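Local coordinates for protein putative NADH dehydrogenase/NAD(P)H nitroreductase (Bacteroides thetaiotaomicron VPI-5482, PDB 3KWK) that probably works as an FMN-dependent oxidoreductase of the nitroreductase family, binding flavin mononucleotide as its cofactor, at residues A123-E128 against L145-I150; V57-R62 against A84-G89; R19-T24 against G118-A123. All coordinates share one frame; numbering follows the deposited sequence.

Contact 1: A123-E128 against L145-I150; sequences AAYPYE and LPLCVI. With FMN (flavin mononucleotide), chain B.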
loop_
_atom_site.group_PDB
_atom_site.type_symbol
_atom_site.label_atom_id
_atom_site.label_comp_id
_atom_site.label_asym_id
_atom_site.label_seq_id
_atom_site.Cartn_x
_atom_site.Cartn_y
_atom_site.Cartn_z
ATOM N N ALA A 123 -13.327 3.852 2.112
ATOM C CA ALA A 123 -13.372 3.759 0.651
ATOM C C ALA A 123 -14.197 4.856 0.053
ATOM O O ALA A 123 -15.300 5.129 0.515
ATOM C CB ALA A 123 -13.988 2.393 0.218
ATOM N N ALA A 124 -13.679 5.457 -1.023
ATOM C CA ALA A 124 -14.491 6.223 -1.967
ATOM C C ALA A 124 -14.634 5.270 -3.179
ATOM O O ALA A 124 -15.585 4.474 -3.233
ATOM C CB ALA A 124 -13.833 7.621 -2.301
ATOM N N TYR A 125 -13.653 5.256 -4.080
ATOM C CA TYR A 125 -13.470 4.112 -5.002
ATOM C C TYR A 125 -13.564 2.792 -4.205
ATOM O O TYR A 125 -12.985 2.686 -3.120
ATOM C CB TYR A 125 -12.130 4.237 -5.711
ATOM C CG TYR A 125 -11.846 3.104 -6.691
ATOM C CD1 TYR A 125 -11.301 1.919 -6.238
ATOM C CD2 TYR A 125 -12.224 3.187 -8.030
ATOM C CE1 TYR A 125 -11.150 0.833 -7.085
ATOM C CE2 TYR A 125 -12.034 2.158 -8.886
ATOM C CZ TYR A 125 -11.500 0.970 -8.432
ATOM O OH TYR A 125 -11.316 -0.117 -9.262
ATOM N N PRO A 126 -14.249 1.773 -4.746
ATOM C CA PRO A 126 -14.844 1.655 -6.062
ATOM C C PRO A 126 -16.322 2.090 -6.185
ATOM O O PRO A 126 -16.978 1.764 -7.178
ATOM C CB PRO A 126 -14.752 0.156 -6.310
ATOM C CG PRO A 126 -15.004 -0.466 -4.983
ATOM C CD PRO A 126 -14.254 0.469 -4.045
ATOM N N TYR A 127 -16.808 2.834 -5.216
ATOM C CA TYR A 127 -18.205 3.176 -5.179
ATOM C C TYR A 127 -18.443 4.482 -5.871
ATOM O O TYR A 127 -17.998 5.544 -5.388
ATOM C CB TYR A 127 -18.694 3.205 -3.739
ATOM C CG TYR A 127 -18.527 1.934 -2.978
ATOM C CD1 TYR A 127 -19.489 0.952 -3.033
ATOM C CD2 TYR A 127 -17.435 1.727 -2.168
ATOM C CE1 TYR A 127 -19.357 -0.219 -2.342
ATOM C CE2 TYR A 127 -17.289 0.564 -1.465
ATOM C CZ TYR A 127 -18.280 -0.401 -1.537
ATOM O OH TYR A 127 -18.196 -1.534 -0.779
ATOM N N GLU A 128 -19.122 4.450 -7.029
ATOM C CA GLU A 128 -19.259 5.671 -7.815
ATOM C C GLU A 128 -19.971 6.789 -7.081
ATOM O O GLU A 128 -19.623 7.967 -7.226
ATOM C CB GLU A 128 -19.895 5.343 -9.189
ATOM C CG GLU A 128 -18.925 4.500 -10.041
ATOM C CD GLU A 128 -19.140 4.574 -11.532
ATOM O OE1 GLU A 128 -20.312 4.469 -11.962
ATOM O OE2 GLU A 128 -18.116 4.681 -12.262
ATOM N N LEU A 145 -9.559 11.034 -9.630
ATOM C CA LEU A 145 -10.472 10.082 -9.020
ATOM C C LEU A 145 -10.098 9.828 -7.572
ATOM O O LEU A 145 -8.955 9.487 -7.288
ATOM C CB LEU A 145 -10.464 8.765 -9.810
ATOM C CG LEU A 145 -10.755 8.916 -11.297
ATOM C CD1 LEU A 145 -10.810 7.524 -11.935
ATOM C CD2 LEU A 145 -12.036 9.725 -11.609
ATOM N N PRO A 146 -11.073 9.889 -6.659
ATOM C CA PRO A 146 -10.719 9.686 -5.238
ATOM C C PRO A 146 -10.681 8.212 -4.853
ATOM O O PRO A 146 -11.663 7.517 -5.073
ATOM C CB PRO A 146 -11.852 10.423 -4.490
ATOM C CG PRO A 146 -13.007 10.384 -5.397
ATOM C CD PRO A 146 -12.460 10.365 -6.809
ATOM N N LEU A 147 -9.542 7.747 -4.329
ATOM C CA LEU A 147 -9.421 6.404 -3.839
ATOM C C LEU A 147 -10.075 6.264 -2.468
ATOM O O LEU A 147 -10.911 5.400 -2.282
ATOM C CB LEU A 147 -7.965 5.933 -3.755
ATOM C CG LEU A 147 -7.772 4.562 -3.134
ATOM C CD1 LEU A 147 -8.325 3.515 -4.057
ATOM C CD2 LEU A 147 -6.267 4.288 -2.853
ATOM N N CYS A 148 -9.709 7.126 -1.530
ATOM C CA CYS A 148 -10.149 6.948 -0.161
ATOM C C CYS A 148 -10.068 8.280 0.569
ATOM O O CYS A 148 -9.285 9.192 0.188
ATOM C CB CYS A 148 -9.340 5.827 0.532
ATOM S SG CYS A 148 -7.573 6.182 0.648
ATOM N N VAL A 149 -10.863 8.340 1.633
ATOM C CA VAL A 149 -10.894 9.443 2.551
ATOM C C VAL A 149 -10.304 8.925 3.853
ATOM O O VAL A 149 -10.788 7.932 4.423
ATOM C CB VAL A 149 -12.334 9.962 2.784
ATOM C CG1 VAL A 149 -12.300 11.084 3.808
ATOM C CG2 VAL A 149 -12.987 10.477 1.458
ATOM N N ILE A 150 -9.243 9.563 4.318
ATOM C CA ILE A 150 -8.577 9.140 5.552
ATOM C C ILE A 150 -8.744 10.190 6.662
ATOM O O ILE A 150 -7.945 11.145 6.751
ATOM C CB ILE A 150 -7.056 8.888 5.295
ATOM C CG1 ILE A 150 -6.822 7.920 4.140
ATOM C CG2 ILE A 150 -6.325 8.371 6.578
ATOM C CD1 ILE A 150 -5.350 7.713 3.800
HETATM N N1 FMN B . -13.065 1.320 7.373
HETATM C C2 FMN B . -14.146 2.134 7.548
HETATM O O2 FMN B . -14.461 2.480 8.700
HETATM N N3 FMN B . -14.891 2.559 6.459
HETATM C C4 FMN B . -14.594 2.186 5.166
HETATM O O4 FMN B . -15.299 2.610 4.198
HETATM C C4A FMN B . -13.488 1.350 4.993
HETATM N N5 FMN B . -13.137 0.910 3.724
HETATM C C5A FMN B . -11.953 0.254 3.525
HETATM C C6 FMN B . -11.549 -0.032 2.213
HETATM C C7 FMN B . -10.324 -0.651 2.011
HETATM C C7M FMN B . -9.821 -0.982 0.596
HETATM C C8 FMN B . -9.505 -0.996 3.069
HETATM C C8M FMN B . -8.183 -1.662 2.778
HETATM C C9 FMN B . -9.916 -0.728 4.362
HETATM C C9A FMN B . -11.145 -0.096 4.603
HETATM N N10 FMN B . -11.601 0.163 5.899
HETATM C C10 FMN B . -12.716 0.929 6.082
HETATM C "C1'" FMN B . -10.774 -0.235 7.064
HETATM C "C2'" FMN B . -10.918 -1.727 7.348
HETATM O "O2'" FMN B . -12.202 -2.024 7.907
HETATM C "C3'" FMN B . -9.771 -2.244 8.241
HETATM O "O3'" FMN B . -8.521 -2.124 7.563
HETATM C "C4'" FMN B . -9.956 -3.736 8.640
HETATM O "O4'" FMN B . -11.099 -3.852 9.499
HETATM C "C5'" FMN B . -8.719 -4.333 9.315
HETATM O "O5'" FMN B . -8.508 -3.565 10.496
HETATM P P FMN B . -7.099 -2.784 10.753
HETATM O O1P FMN B . -6.961 -1.688 9.681
HETATM O O2P FMN B . -7.364 -2.222 12.167
HETATM O O3P FMN B . -5.946 -3.766 10.696
HETATM O O HOH W 1 -10.784 2.602 -1.434
#
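At the edge of the flavin pocket, Ala124 and Tyr125 leave the end of strand 118-123 and stay tied to Pro146 and Leu147 of the neighbouring strand, where Leu147 and Cys148 form a classic beta bulge opposite Val87. Two backbone hydrogen bonds make the tie: Ala124 N donates to Leu147 O (3.0 Å), and Tyr125 N reaches Pro146 O at 3.2 Å. A water donates to Leu147 O (2.9 Å) and also to Tyr125 O, so it bridges the two carbonyls and Leu147 O has two donors. Just before this turn, Ala123 pairs with Cys148, and Ala123 N donates to FMN O4 at 3.1 Å.

The Ala124 methyl is small enough to sit 3.5 Å from Pro146 O, with its CB beside Pro146 CB, and Tyr125 CB comes close to the same Pro146 O. Because the Tyr125 ring is anti to the backbone N (chi1 -180°), its CD1 meets Leu147 CD1 at 4.0 Å, the two side chains crossing at a slant. The ring then runs on toward the second subunit, where its OH is hydrogen-bonded to Tyr98 OH of that subunit. A cis peptide bond precedes Pro126, and this proline lays CB over the centre of the Tyr125 ring. The chain turns here, closed by the hydrogen bond from Tyr127 N to Ala124 O at 2.8 Å, and Tyr127 takes the N-cap position of helix 128-138.

Bonding of Ala124 N and Tyr125 N to the strand, of Tyr125 O to water, of Ala124 O to Tyr127 N and of Ala123 O to Arg130 probably helps hold the Ala123 amide beside the flavin; a donor at O4 would probably draw electron density from the ring and could help it accept electrons.

Contact 2: V57-R62 against A84-G89; sequences VVVSDR and AIIVCG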
loop_
_atom_site.group_PDB
_atom_site.type_symbol
_atom_site.label_atom_id
_atom_site.label_comp_id
_atom_site.label_asym_id
_atom_site.label_seq_id
_atom_site.Cartn_x
_atom_site.Cartn_y
_atom_site.Cartn_z
ATOM N N VAL A 57 -5.875 15.844 -1.156
ATOM C CA VAL A 57 -6.666 16.998 -0.683
ATOM C C VAL A 57 -6.683 16.889 0.840
ATOM O O VAL A 57 -7.192 15.937 1.394
ATOM C CB VAL A 57 -8.077 17.064 -1.263
ATOM C CG1 VAL A 57 -8.841 18.332 -0.833
ATOM C CG2 VAL A 57 -8.068 16.959 -2.796
ATOM N N VAL A 58 -6.119 17.897 1.492
ATOM C CA VAL A 58 -6.133 17.995 2.943
ATOM C C VAL A 58 -7.349 18.804 3.316
ATOM O O VAL A 58 -7.434 19.959 2.943
ATOM C CB VAL A 58 -4.862 18.704 3.473
ATOM C CG1 VAL A 58 -4.971 18.830 5.021
ATOM C CG2 VAL A 58 -3.608 17.951 2.964
ATOM N N VAL A 59 -8.309 18.191 4.004
ATOM C CA VAL A 59 -9.570 18.849 4.310
ATOM C C VAL A 59 -9.588 19.200 5.809
ATOM O O VAL A 59 -9.546 18.301 6.660
ATOM C CB VAL A 59 -10.803 17.999 3.961
ATOM C CG1 VAL A 59 -12.103 18.734 4.338
ATOM C CG2 VAL A 59 -10.834 17.647 2.427
ATOM N N SER A 60 -9.686 20.492 6.103
ATOM C CA SER A 60 -9.766 20.997 7.473
ATOM C C SER A 60 -11.015 21.836 7.708
ATOM O O SER A 60 -11.212 22.363 8.825
ATOM C CB SER A 60 -8.547 21.867 7.738
ATOM O OG SER A 60 -8.502 22.915 6.784
ATOM N N ASP A 61 -11.812 22.051 6.656
ATOM C CA ASP A 61 -13.052 22.790 6.744
ATOM C C ASP A 61 -14.154 21.929 7.402
ATOM O O ASP A 61 -14.576 20.900 6.865
ATOM C CB ASP A 61 -13.505 23.251 5.362
ATOM C CG ASP A 61 -14.777 24.095 5.426
ATOM O OD1 ASP A 61 -15.893 23.543 5.537
ATOM O OD2 ASP A 61 -14.652 25.333 5.409
ATOM N N ARG A 62 -14.597 22.385 8.577
ATOM C CA ARG A 62 -15.592 21.710 9.400
ATOM C C ARG A 62 -16.823 21.386 8.621
ATOM O O ARG A 62 -17.356 20.285 8.692
ATOM C CB ARG A 62 -15.935 22.657 10.571
ATOM C CG ARG A 62 -16.917 22.095 11.590
ATOM C CD ARG A 62 -16.265 21.031 12.447
ATOM N NE ARG A 62 -16.378 19.692 11.886
ATOM C CZ ARG A 62 -15.432 18.762 11.931
ATOM N NH1 ARG A 62 -14.242 19.022 12.457
ATOM N NH2 ARG A 62 -15.660 17.561 11.433
ATOM N N ALA A 84 -8.909 15.448 7.403
ATOM C CA ALA A 84 -8.852 14.203 6.629
ATOM C C ALA A 84 -7.957 14.440 5.437
ATOM O O ALA A 84 -7.839 15.591 4.984
ATOM C CB ALA A 84 -10.264 13.796 6.152
ATOM N N ILE A 85 -7.255 13.401 5.001
ATOM C CA ILE A 85 -6.537 13.450 3.726
ATOM C C ILE A 85 -7.308 12.601 2.737
ATOM O O ILE A 85 -7.602 11.423 3.023
ATOM C CB ILE A 85 -5.099 12.921 3.851
ATOM C CG1 ILE A 85 -4.296 13.869 4.762
ATOM C CG2 ILE A 85 -4.416 12.819 2.453
ATOM C CD1 ILE A 85 -2.915 13.338 5.142
ATOM N N ILE A 86 -7.645 13.201 1.596
ATOM C CA ILE A 86 -8.305 12.503 0.514
ATOM C C ILE A 86 -7.249 12.101 -0.496
ATOM O O ILE A 86 -6.589 12.965 -1.073
ATOM C CB ILE A 86 -9.410 13.336 -0.122
ATOM C CG1 ILE A 86 -10.354 13.863 0.967
ATOM C CG2 ILE A 86 -10.164 12.484 -1.178
ATOM C CD1 ILE A 86 -11.636 14.435 0.400
ATOM N N VAL A 87 -7.033 10.804 -0.655
ATOM C CA VAL A 87 -6.029 10.288 -1.595
ATOM C C VAL A 87 -6.688 10.076 -2.938
ATOM O O VAL A 87 -7.648 9.276 -3.046
ATOM C CB VAL A 87 -5.360 8.966 -1.119
ATOM C CG1 VAL A 87 -4.339 8.479 -2.153
ATOM C CG2 VAL A 87 -4.764 9.118 0.341
ATOM N N CYS A 88 -6.216 10.774 -3.959
ATOM C CA CYS A 88 -6.789 10.716 -5.289
ATOM C C CYS A 88 -5.727 10.341 -6.281
ATOM O O CYS A 88 -4.548 10.505 -6.028
ATOM C CB CYS A 88 -7.344 12.075 -5.730
ATOM S SG CYS A 88 -8.490 12.828 -4.571
ATOM N N GLY A 89 -6.169 9.909 -7.455
ATOM C CA GLY A 89 -5.262 9.557 -8.551
ATOM C C GLY A 89 -5.623 10.256 -9.841
ATOM O O GLY A 89 -6.804 10.365 -10.168
#
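Ile86 packs against Val57 and Val59 across two antiparallel strands, and its side chain shows how the pair is filled. At the root, CB stands 4.1 Å from Val57 CB, its partner in a hydrogen-bonded pair. The next atom, CG1, lies beside the backbone N and opposite the carbonyl carbon (chi1 -51°), which brings it within 3.8 Å of Val57 O and on toward Val59. The tip, CD1, ends 3.9 Å from Val59 CG2, with the two side chains slanting across each other. Isoleucine suits the place because it combines a beta-branched root, at ease in a strand, with one longer arm that can bridge from one valine to the next but one. On the same face, Met68 of helix 62-71 and Val134 and Thr138 of helix 128-138 pack on Ile86.

The backbones are joined by four hydrogen bonds. Val57 and Ile86 exchange a pair, with Ile86 N to Val57 O at 2.8 Å and Val57 N to Ile86 O at 3.0 Å. Val59 and Ala84 form the second pair, in which Val59 N donates to Ala84 O at 2.8 Å and Ala84 N returns to Val59 O at 3.0 Å. Between them, Val58 and Ile85 make a non-hydrogen-bonded pair, and their side chains turn to the other face, where Leu39 of helix 32-43 packs on both and Met38 on Ile85. Beyond Val59 the strand ends; Asp61 caps the N terminus of helix 62-71 with OD1.

The bonded backbones and the buried aliphatic side chains on both faces fit a core sheet between helices, and the parallel pairing of Val57 and Val58 with a strand of the second subunit carries it on across the dimer interface.

Contact 3: R19-T24 against G118-A123; sequences RKSVRT and GAVWTA. With FMN (flavin mononucleotide), chain B.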
loop_
_atom_site.group_PDB
_atom_site.type_symbol
_atom_site.label_atom_id
_atom_site.label_comp_id
_atom_site.label_asym_id
_atom_site.label_seq_id
_atom_site.Cartn_x
_atom_site.Cartn_y
_atom_site.Cartn_z
ATOM N N ARG A 19 0.112 -0.858 13.455
ATOM C CA ARG A 19 -0.899 -0.054 12.811
ATOM C C ARG A 19 -2.290 -0.709 12.936
ATOM O O ARG A 19 -2.443 -1.932 12.784
ATOM C CB ARG A 19 -0.567 0.149 11.323
ATOM C CG ARG A 19 -1.536 0.971 10.517
ATOM C CD ARG A 19 -1.748 0.516 9.062
ATOM N NE ARG A 19 -2.191 -0.886 9.038
ATOM C CZ ARG A 19 -3.430 -1.303 9.323
ATOM N NH1 ARG A 19 -4.430 -0.436 9.508
ATOM N NH2 ARG A 19 -3.673 -2.607 9.371
ATOM N N LYS A 20 -3.281 0.114 13.222
ATOM C CA LYS A 20 -4.678 -0.327 13.183
ATOM C C LYS A 20 -5.581 0.796 12.768
ATOM O O LYS A 20 -5.161 1.966 12.798
ATOM C CB LYS A 20 -5.131 -0.937 14.522
ATOM C CG LYS A 20 -5.586 0.031 15.628
ATOM C CD LYS A 20 -4.476 0.937 16.101
ATOM C CE LYS A 20 -3.439 0.281 17.007
ATOM N NZ LYS A 20 -2.218 1.144 17.288
ATOM N N SER A 21 -6.803 0.444 12.372
ATOM C CA SER A 21 -7.794 1.438 11.974
ATOM C C SER A 21 -8.326 2.109 13.248
ATOM O O SER A 21 -8.789 1.426 14.190
ATOM C CB SER A 21 -8.930 0.803 11.208
ATOM O OG SER A 21 -8.520 0.417 9.873
ATOM N N VAL A 22 -8.242 3.436 13.321
ATOM C CA VAL A 22 -8.782 4.170 14.476
ATOM C C VAL A 22 -9.915 5.079 13.942
ATOM O O VAL A 22 -9.703 5.856 12.980
ATOM C CB VAL A 22 -7.691 5.028 15.113
ATOM C CG1 VAL A 22 -8.241 5.961 16.176
ATOM C CG2 VAL A 22 -6.496 4.142 15.670
ATOM N N ARG A 23 -11.090 4.956 14.562
ATOM C CA ARG A 23 -12.307 5.594 14.125
ATOM C C ARG A 23 -12.957 6.545 15.119
ATOM O O ARG A 23 -14.080 7.043 14.901
ATOM C CB ARG A 23 -13.341 4.515 13.773
ATOM C CG ARG A 23 -12.834 3.510 12.742
ATOM C CD ARG A 23 -13.927 2.553 12.299
ATOM N NE ARG A 23 -13.493 1.737 11.168
ATOM C CZ ARG A 23 -12.776 0.617 11.265
ATOM N NH1 ARG A 23 -12.375 0.094 12.421
ATOM N NH2 ARG A 23 -12.423 -0.002 10.171
ATOM N N THR A 24 -12.245 6.826 16.200
ATOM C CA THR A 24 -12.652 7.845 17.170
ATOM C C THR A 24 -11.418 8.613 17.608
ATOM O O THR A 24 -10.328 8.053 17.744
ATOM C CB THR A 24 -13.350 7.259 18.387
ATOM O OG1 THR A 24 -12.480 6.325 19.023
ATOM C CG2 THR A 24 -14.732 6.594 18.043
ATOM N N GLY A 118 -3.935 8.299 14.982
ATOM C CA GLY A 118 -4.795 7.229 14.498
ATOM C C GLY A 118 -5.404 7.680 13.183
ATOM O O GLY A 118 -5.707 8.847 13.000
ATOM N N ALA A 119 -5.624 6.728 12.297
ATOM C CA ALA A 119 -6.265 7.021 11.028
ATOM C C ALA A 119 -7.035 5.797 10.562
ATOM O O ALA A 119 -6.817 4.696 11.091
ATOM C CB ALA A 119 -5.194 7.414 10.022
ATOM N N VAL A 120 -7.906 5.985 9.565
ATOM C CA VAL A 120 -8.611 4.846 8.954
ATOM C C VAL A 120 -8.841 5.148 7.459
ATOM O O VAL A 120 -9.244 6.260 7.092
ATOM C CB VAL A 120 -9.965 4.588 9.681
ATOM C CG1 VAL A 120 -10.900 5.851 9.721
ATOM C CG2 VAL A 120 -10.713 3.366 9.091
ATOM N N TRP A 121 -8.597 4.125 6.651
ATOM C CA TRP A 121 -8.944 4.156 5.231
ATOM C C TRP A 121 -10.433 3.968 5.101
ATOM O O TRP A 121 -10.960 2.935 5.505
ATOM C CB TRP A 121 -8.182 3.009 4.567
ATOM C CG TRP A 121 -8.404 2.751 3.083
ATOM C CD1 TRP A 121 -9.551 2.851 2.364
ATOM C CD2 TRP A 121 -7.411 2.243 2.208
ATOM N NE1 TRP A 121 -9.303 2.487 1.043
ATOM C CE2 TRP A 121 -7.995 2.126 0.923
ATOM C CE3 TRP A 121 -6.063 1.917 2.387
ATOM C CZ2 TRP A 121 -7.310 1.607 -0.164
ATOM C CZ3 TRP A 121 -5.367 1.411 1.304
ATOM C CH2 TRP A 121 -5.991 1.299 0.039
ATOM N N THR A 122 -11.133 4.955 4.570
ATOM C CA THR A 122 -12.542 4.797 4.212
ATOM C C THR A 122 -12.684 4.869 2.689
ATOM O O THR A 122 -12.202 5.812 2.065
ATOM C CB THR A 122 -13.474 5.768 4.973
ATOM O OG1 THR A 122 -13.454 7.078 4.384
ATOM C CG2 THR A 122 -13.094 5.881 6.503
ATOM N N ALA A 123 -13.327 3.852 2.112
ATOM C CA ALA A 123 -13.372 3.759 0.651
ATOM C C ALA A 123 -14.197 4.856 0.053
ATOM O O ALA A 123 -15.300 5.129 0.515
ATOM C CB ALA A 123 -13.988 2.393 0.218
HETATM N N1 FMN B . -13.065 1.320 7.373
HETATM C C2 FMN B . -14.146 2.134 7.548
HETATM O O2 FMN B . -14.461 2.480 8.700
HETATM N N3 FMN B . -14.891 2.559 6.459
HETATM C C4 FMN B . -14.594 2.186 5.166
HETATM O O4 FMN B . -15.299 2.610 4.198
HETATM C C4A FMN B . -13.488 1.350 4.993
HETATM N N5 FMN B . -13.137 0.910 3.724
HETATM C C5A FMN B . -11.953 0.254 3.525
HETATM C C6 FMN B . -11.549 -0.032 2.213
HETATM C C7 FMN B . -10.324 -0.651 2.011
HETATM C C7M FMN B . -9.821 -0.982 0.596
HETATM C C8 FMN B . -9.505 -0.996 3.069
HETATM C C8M FMN B . -8.183 -1.662 2.778
HETATM C C9 FMN B . -9.916 -0.728 4.362
HETATM C C9A FMN B . -11.145 -0.096 4.603
HETATM N N10 FMN B . -11.601 0.163 5.899
HETATM C C10 FMN B . -12.716 0.929 6.082
HETATM C "C1'" FMN B . -10.774 -0.235 7.064
HETATM C "C2'" FMN B . -10.918 -1.727 7.348
HETATM O "O2'" FMN B . -12.202 -2.024 7.907
HETATM C "C3'" FMN B . -9.771 -2.244 8.241
HETATM O "O3'" FMN B . -8.521 -2.124 7.563
HETATM C "C4'" FMN B . -9.956 -3.736 8.640
HETATM O "O4'" FMN B . -11.099 -3.852 9.499
HETATM C "C5'" FMN B . -8.719 -4.333 9.315
HETATM O "O5'" FMN B . -8.508 -3.565 10.496
HETATM P P FMN B . -7.099 -2.784 10.753
HETATM O O1P FMN B . -6.961 -1.688 9.681
HETATM O O2P FMN B . -7.364 -2.222 12.167
HETATM O O3P FMN B . -5.946 -3.766 10.696
HETATM O O HOH W 2 -4.813 2.454 9.823
HETATM O O HOH W 3 -4.051 4.314 13.089
HETATM O O HOH W 4 -7.220 1.900 7.982
#
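Ser21 and Val120 meet beside FMN, where Ser21 OG lies 3.8 Å from Val120 CG2 and the flavin ring touches the same methyl. Ser21 holds the phosphate twice, OG donating to FMN O1P (2.6 Å) and the backbone N to FMN O2P (2.7 Å). Arg19 lays the edge of its guanidinium against the same group: NH1 goes to O1P and NH2 to O3P, a forked grip that suits a flat cation to a phosphate. At the other end of the cofactor, Arg23 also works edge-on. Its chain leaves with CG beside the backbone N (chi1 -55°) and runs straight out to NE, which donates to FMN O2 at 2.8 Å nearly in line (171°), while NH2 reaches N1. A positive group at N1 and O2 would probably favour a reduced, anionic flavin. Trp121 lays one face of its ring over the face of the flavin's dimethylbenzene ring, NE1 lying 3.4 Å from FMN C7.

The site belongs to the nitroreductase fold, whose FMN pocket is shared between subunits: Ser47 N of the second subunit also bonds to the cofactor.

Behind these groups, Val22 N donates to Ala119 O at 2.9 Å, and a water joins Ser21 OG to Trp121 N. Val22 rests its CB 3.7 Å from Gly118 CA, a close approach possible because glycine carries no CB there. Farther out, Ala119 is packed against Leu109 of helix 97-114, and Lys20, starting away from strand 118-123, makes salt bridges with Glu18 and Glu113.

From the N terminus, the 19-24 loop meets strand 118-123, so contact 3 closes a long excursion of 93 residues. Within that excursion lies contact 2, a shorter closure pairing strand 54-59 with 83-90 around helix 62-71. Contact 1 opens where contact 3 ends, at the shared Ala123, and closes over helix 128-138 on strand 144-153; it follows the other two in series, and no closures cross. Strand 144-153, last of the four in sequence, lies between 83-90 and 118-123 and touches both through probable hydrogen bonds, Leu147 N with Val87 O toward contact 2 and Thr122 OG1 with Val149 O toward contact 3. All three reach the second subunit.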